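Local coordinates for L0028 (Mitochondria associated protein) (Escherichia coli, PDB 3GCG) that probably acts as a bacterial effector that binds a host Rho-family GTPase and promotes its nucleotide exchange, as SopE-like exchange factors do, at residues K108-K113 / N129-M134; G21-Q26 / H102-N107. All blocks are in the same frame, centred on the assembly; numbering follows the deposited sequence.

Overall arrangement
The two contacts come in series along the chain: interaction 2 joins helix 20-32 to the end of helix 99-105, and interaction 1 then pairs helix 108-118 with helix 124-146. Their centres lie about 11 Å apart on the same side of the chain's centre. Helices 99-105 and 108-118 are consecutive, and N107 at their junction gives interaction 2 a polar end just before interaction 1 begins. The amide of N111 reaches back to the carbonyl oxygen of Q105, tying the two contacts together. Both belong to one arm of the all-helical fold. Residues H102 and Q105 of helix 99-105 touch the chain of another protein, so interaction 2 lies next to that interface.

Interaction 1 of 2, residues K108-K113 / N129-M134; sequences KYFNQK and NTQTKM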
loop_
_atom_site.group_PDB
_atom_site.type_symbol
_atom_site.label_atom_id
_atom_site.label_comp_id
_atom_site.label_asym_id
_atom_site.label_seq_id
_atom_site.Cartn_x
_atom_site.Cartn_y
_atom_site.Cartn_z
ATOM N N LYS B 108 1.412 2.200 -19.853
ATOM C CA LYS B 108 1.676 3.192 -20.907
ATOM C C LYS B 108 0.422 3.863 -21.446
ATOM O O LYS B 108 0.303 5.092 -21.435
ATOM C CB LYS B 108 2.390 2.540 -22.092
ATOM C CG LYS B 108 3.645 1.776 -21.762
ATOM C CD LYS B 108 4.141 1.033 -22.999
ATOM C CE LYS B 108 5.247 0.050 -22.650
ATOM N NZ LYS B 108 5.695 -0.730 -23.841
ATOM N N TYR B 109 -0.501 3.046 -21.943
ATOM C CA TYR B 109 -1.749 3.541 -22.511
ATOM C C TYR B 109 -2.469 4.471 -21.538
ATOM O O TYR B 109 -2.890 5.571 -21.904
ATOM C CB TYR B 109 -2.642 2.351 -22.890
ATOM C CG TYR B 109 -4.013 2.724 -23.416
ATOM C CD1 TYR B 109 -4.165 3.675 -24.424
ATOM C CD2 TYR B 109 -5.160 2.095 -22.926
ATOM C CE1 TYR B 109 -5.431 3.995 -24.936
ATOM C CE2 TYR B 109 -6.428 2.402 -23.426
ATOM C CZ TYR B 109 -6.554 3.353 -24.429
ATOM O OH TYR B 109 -7.800 3.664 -24.909
ATOM N N PHE B 110 -2.608 4.024 -20.294
ATOM C CA PHE B 110 -3.262 4.819 -19.265
ATOM C C PHE B 110 -2.551 6.146 -19.001
ATOM O O PHE B 110 -3.187 7.194 -18.901
ATOM C CB PHE B 110 -3.321 4.050 -17.951
ATOM C CG PHE B 110 -3.875 4.863 -16.814
ATOM C CD1 PHE B 110 -5.247 5.082 -16.705
ATOM C CD2 PHE B 110 -3.018 5.444 -15.874
ATOM C CE1 PHE B 110 -5.758 5.869 -15.676
ATOM C CE2 PHE B 110 -3.518 6.226 -14.845
ATOM C CZ PHE B 110 -4.890 6.442 -14.744
ATOM N N ASN B 111 -1.229 6.103 -18.875
ATOM C CA ASN B 111 -0.478 7.325 -18.599
ATOM C C ASN B 111 -0.451 8.308 -19.760
ATOM O O ASN B 111 -0.300 9.517 -19.554
ATOM C CB ASN B 111 0.935 6.972 -18.130
ATOM C CG ASN B 111 0.972 6.624 -16.646
ATOM O OD1 ASN B 111 0.733 7.479 -15.795
ATOM N ND2 ASN B 111 1.253 5.368 -16.333
ATOM N N GLN B 112 -0.609 7.792 -20.979
ATOM C CA GLN B 112 -0.654 8.642 -22.164
ATOM C C GLN B 112 -1.922 9.486 -22.001
ATOM O O GLN B 112 -1.941 10.676 -22.329
ATOM C CB GLN B 112 -0.717 7.768 -23.427
ATOM C CG GLN B 112 -0.932 8.504 -24.756
ATOM C CD GLN B 112 0.006 9.689 -24.969
ATOM O OE1 GLN B 112 1.118 9.726 -24.449
ATOM N NE2 GLN B 112 -0.444 10.658 -25.756
ATOM N N LYS B 113 -2.971 8.868 -21.460
ATOM C CA LYS B 113 -4.235 9.563 -21.220
ATOM C C LYS B 113 -4.072 10.559 -20.068
ATOM O O LYS B 113 -4.696 11.622 -20.057
ATOM C CB LYS B 113 -5.344 8.558 -20.880
ATOM C CG LYS B 113 -5.747 7.643 -22.030
ATOM C CD LYS B 113 -6.468 8.397 -23.136
ATOM C CE LYS B 113 -6.839 7.466 -24.274
ATOM N NZ LYS B 113 -7.572 8.174 -25.353
ATOM N N ASN B 129 -1.358 14.148 -8.832
ATOM C CA ASN B 129 -2.699 14.106 -8.258
ATOM C C ASN B 129 -3.725 13.757 -9.332
ATOM O O ASN B 129 -4.654 12.993 -9.092
ATOM C CB ASN B 129 -3.035 15.437 -7.588
ATOM C CG ASN B 129 -2.191 15.682 -6.355
ATOM O OD1 ASN B 129 -1.532 14.764 -5.849
ATOM N ND2 ASN B 129 -2.208 16.913 -5.855
ATOM N N THR B 130 -3.539 14.310 -10.520
ATOM C CA THR B 130 -4.425 14.030 -11.639
ATOM C C THR B 130 -4.332 12.537 -11.926
ATOM O O THR B 130 -5.345 11.881 -12.175
ATOM C CB THR B 130 -4.006 14.858 -12.890
ATOM O OG1 THR B 130 -4.367 16.233 -12.685
ATOM C CG2 THR B 130 -4.684 14.338 -14.159
ATOM N N GLN B 131 -3.118 11.992 -11.869
ATOM C CA GLN B 131 -2.937 10.567 -12.116
ATOM C C GLN B 131 -3.706 9.721 -11.107
ATOM O O GLN B 131 -4.396 8.766 -11.482
ATOM C CB GLN B 131 -1.459 10.171 -12.050
ATOM C CG GLN B 131 -1.248 8.658 -12.157
ATOM C CD GLN B 131 0.172 8.218 -11.852
ATOM O OE1 GLN B 131 0.638 8.331 -10.718
ATOM N NE2 GLN B 131 0.869 7.708 -12.866
ATOM N N THR B 132 -3.582 10.068 -9.827
ATOM C CA THR B 132 -4.257 9.309 -8.780
ATOM C C THR B 132 -5.768 9.415 -8.917
ATOM O O THR B 132 -6.482 8.443 -8.692
ATOM C CB THR B 132 -3.853 9.780 -7.378
ATOM O OG1 THR B 132 -4.516 11.009 -7.080
ATOM C CG2 THR B 132 -2.371 10.007 -7.309
ATOM N N LYS B 133 -6.260 10.593 -9.286
ATOM C CA LYS B 133 -7.696 10.766 -9.450
ATOM C C LYS B 133 -8.207 9.912 -10.602
ATOM O O LYS B 133 -9.257 9.289 -10.502
ATOM C CB LYS B 133 -8.041 12.231 -9.704
ATOM C CG LYS B 133 -7.988 13.097 -8.451
ATOM C CD LYS B 133 -8.737 14.400 -8.668
ATOM C CE LYS B 133 -8.892 15.178 -7.366
ATOM N NZ LYS B 133 -9.928 16.254 -7.486
ATOM N N MET B 134 -7.458 9.888 -11.698
ATOM C CA MET B 134 -7.841 9.097 -12.858
ATOM C C MET B 134 -7.705 7.610 -12.546
ATOM O O MET B 134 -8.461 6.800 -13.064
ATOM C CB MET B 134 -6.987 9.482 -14.071
ATOM C CG MET B 134 -7.435 10.786 -14.736
ATOM S SD MET B 134 -6.320 11.392 -16.035
ATOM C CE MET B 134 -6.726 10.258 -17.420
#
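F110 and N111 meet Q131 and M134 where two successive helices of one arm of the fold, 108-118 and 124-146, pack against each other at a steep inclination after a short turn. Their local axes come no closer than 10.7 Å, a gap filled by long side chains. F110 has its ring carbon CG anti to the backbone N (chi1 175°), which carries the ring across toward the second helix. Its CZ lies 3.8 Å from M134 CB, an oblique approach. The ring also turns its edge to the backbone: the carbonyl carbon of M134 lies in the ring plane, and Q131 O stands 4.0 Å from F110 CZ, near that plane. L104, I135 and V138 also pack on this ring, making it part of the apolar core that several helices of this arm share.

Beside this apolar patch runs a polar bridge. Q131 NE2 donates to N111 OD1 over 2.9 Å, with an N-H...O angle of 147°. The donor lies in the carbonyl plane of N111, on a lone pair, and the acceptor in turn lies close to the amide plane of Q131, although the two amide planes are inclined by 58°. The other end of the N111 amide is also held, since ND2 donates to the backbone oxygen of N107 just before the helix. With both ends engaged, the amide has little liberty to rotate.

M134 covers the other flank. Bent at its last torsion, it lays CE 3.6 Å from K113 O and 4.1 Å from K113 CB, so the methyl touches the backbone and the root of the lysine. The ammonium end leads elsewhere, with NZ bonded to the backbone oxygen of V17.

Interaction 2 of 2, residues G21-Q26 / H102-N107; sequences GKLTNQ and HFLQSN
L23 and Q26 of helix 20-32 face F103, L104 and N107 where helix 99-105 runs out, a junction between the first helix and the middle of one arm of the fold. The tight part is mostly apolar. L23 crosses L104 at about a right angle, CD2 to CD2 3.9 Å, and V138 and I142 of helix 124-146 pack on L23 as well. F103 brings its CZ atom obliquely against the backbone of helix 20-32, 3.5 Å from Q26 C.

On the Q26 side, where the glutamine is partly exposed, the contact is more open and polar, and one hydrogen bond does most of the joining. Q26, stretched beyond CG, accepts at OE1 from N107 ND2 over 2.9 Å. The bond is nearly straight at 165°, with the donor tilted 15° from the glutamine carbonyl plane. N107 CG is anti to its backbone N (chi1 178°), which puts ND2 before Q26 while OD1 lies 3.6 Å from L23 CD2 and accepts from the backbone N of F110. N107 is thus the N-cap of helix 108-118. A leucine here would probably leave both Q26 OE1 and the F110 N-H without their mates and free the glutamine to turn. The two ends of one buried amide thus serve different elements: the carbonyl oxygen caps the first turn of helix 108-118, and the NH2 group clips it to helix 20-32.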
loop_
_atom_site.group_PDB
_atom_site.type_symbol
_atom_site.label_atom_id
_atom_site.label_comp_id
_atom_site.label_asym_id
_atom_site.label_seq_id
_atom_site.Cartn_x
_atom_site.Cartn_y
_atom_site.Cartn_z
ATOM N N GLY B 21 -11.775 -1.997 -22.222
ATOM C CA GLY B 21 -11.571 -3.351 -22.699
ATOM C C GLY B 21 -10.113 -3.638 -23.010
ATOM O O GLY B 21 -9.609 -4.709 -22.673
ATOM N N LYS B 22 -9.434 -2.696 -23.665
ATOM C CA LYS B 22 -8.019 -2.877 -23.990
ATOM C C LYS B 22 -7.205 -2.880 -22.714
ATOM O O LYS B 22 -6.239 -3.625 -22.588
ATOM C CB LYS B 22 -7.502 -1.763 -24.914
ATOM C CG LYS B 22 -7.887 -1.952 -26.378
ATOM C CD LYS B 22 -7.257 -0.905 -27.290
ATOM C CE LYS B 22 -7.536 -1.250 -28.753
ATOM N NZ LYS B 22 -6.928 -0.288 -29.715
ATOM N N LEU B 23 -7.592 -2.033 -21.768
ATOM C CA LEU B 23 -6.881 -1.973 -20.498
ATOM C C LEU B 23 -6.966 -3.323 -19.812
ATOM O O LEU B 23 -5.952 -3.874 -19.387
ATOM C CB LEU B 23 -7.481 -0.893 -19.595
ATOM C CG LEU B 23 -6.941 0.518 -19.851
ATOM C CD1 LEU B 23 -7.749 1.545 -19.089
ATOM C CD2 LEU B 23 -5.468 0.564 -19.439
ATOM N N THR B 24 -8.184 -3.856 -19.725
ATOM C CA THR B 24 -8.414 -5.144 -19.076
ATOM C C THR B 24 -7.561 -6.230 -19.707
ATOM O O THR B 24 -6.997 -7.070 -19.004
ATOM C CB THR B 24 -9.903 -5.570 -19.160
ATOM O OG1 THR B 24 -10.713 -4.645 -18.430
ATOM C CG2 THR B 24 -10.091 -6.959 -18.576
ATOM N N ASN B 25 -7.465 -6.220 -21.033
ATOM C CA ASN B 25 -6.661 -7.225 -21.717
ATOM C C ASN B 25 -5.198 -7.077 -21.353
ATOM O O ASN B 25 -4.476 -8.065 -21.241
ATOM C CB ASN B 25 -6.842 -7.125 -23.235
ATOM C CG ASN B 25 -8.098 -7.822 -23.710
ATOM O OD1 ASN B 25 -9.162 -7.687 -23.102
ATOM N ND2 ASN B 25 -7.986 -8.572 -24.799
ATOM N N GLN B 26 -4.764 -5.839 -21.164
ATOM C CA GLN B 26 -3.378 -5.580 -20.793
ATOM C C GLN B 26 -3.158 -5.942 -19.321
ATOM O O GLN B 26 -2.082 -6.383 -18.933
ATOM C CB GLN B 26 -3.032 -4.111 -21.063
ATOM C CG GLN B 26 -2.908 -3.786 -22.554
ATOM C CD GLN B 26 -2.531 -2.334 -22.823
ATOM O OE1 GLN B 26 -1.930 -1.668 -21.981
ATOM N NE2 GLN B 26 -2.865 -1.848 -24.012
ATOM N N HIS B 102 -3.017 -0.133 -9.028
ATOM C CA HIS B 102 -1.568 -0.131 -9.075
ATOM C C HIS B 102 -1.081 -0.496 -10.461
ATOM O O HIS B 102 -0.071 0.024 -10.926
ATOM C CB HIS B 102 -1.007 -1.076 -8.021
ATOM C CG HIS B 102 -1.048 -0.505 -6.640
ATOM N ND1 HIS B 102 -0.430 0.685 -6.311
ATOM C CD2 HIS B 102 -1.643 -0.945 -5.507
ATOM C CE1 HIS B 102 -0.640 0.949 -5.035
ATOM N NE2 HIS B 102 -1.373 -0.024 -4.524
ATOM N N PHE B 103 -1.808 -1.378 -11.134
ATOM C CA PHE B 103 -1.430 -1.754 -12.485
ATOM C C PHE B 103 -1.475 -0.510 -13.384
ATOM O O PHE B 103 -0.530 -0.236 -14.120
ATOM C CB PHE B 103 -2.382 -2.815 -13.025
ATOM C CG PHE B 103 -2.309 -2.983 -14.505
ATOM C CD1 PHE B 103 -1.194 -3.560 -15.098
ATOM C CD2 PHE B 103 -3.349 -2.543 -15.315
ATOM C CE1 PHE B 103 -1.111 -3.697 -16.481
ATOM C CE2 PHE B 103 -3.279 -2.673 -16.705
ATOM C CZ PHE B 103 -2.157 -3.250 -17.285
ATOM N N LEU B 104 -2.569 0.248 -13.309
ATOM C CA LEU B 104 -2.717 1.452 -14.133
ATOM C C LEU B 104 -1.576 2.450 -13.939
ATOM O O LEU B 104 -1.114 3.077 -14.896
ATOM C CB LEU B 104 -4.045 2.152 -13.825
ATOM C CG LEU B 104 -5.341 1.383 -14.110
ATOM C CD1 LEU B 104 -6.549 2.149 -13.555
ATOM C CD2 LEU B 104 -5.470 1.155 -15.619
ATOM N N GLN B 105 -1.113 2.580 -12.700
ATOM C CA GLN B 105 -0.050 3.519 -12.365
ATOM C C GLN B 105 1.178 3.430 -13.269
ATOM O O GLN B 105 1.801 4.454 -13.574
ATOM C CB GLN B 105 0.347 3.331 -10.895
ATOM C CG GLN B 105 1.333 4.356 -10.343
ATOM C CD GLN B 105 2.762 4.073 -10.752
ATOM O OE1 GLN B 105 3.198 2.920 -10.759
ATOM N NE2 GLN B 105 3.505 5.119 -11.082
ATOM N N SER B 106 1.530 2.220 -13.700
ATOM C CA SER B 106 2.696 2.045 -14.560
ATOM C C SER B 106 2.350 1.545 -15.967
ATOM O O SER B 106 3.195 0.976 -16.664
ATOM C CB SER B 106 3.706 1.099 -13.898
ATOM O OG SER B 106 3.132 -0.159 -13.587
ATOM N N ASN B 107 1.110 1.770 -16.379
ATOM C CA ASN B 107 0.639 1.358 -17.698
ATOM C C ASN B 107 0.816 2.505 -18.703
ATOM O O ASN B 107 0.425 3.638 -18.434
ATOM C CB ASN B 107 -0.831 0.936 -17.591
ATOM C CG ASN B 107 -1.429 0.540 -18.925
ATOM O OD1 ASN B 107 -1.994 1.372 -19.642
ATOM N ND2 ASN B 107 -1.306 -0.739 -19.270
#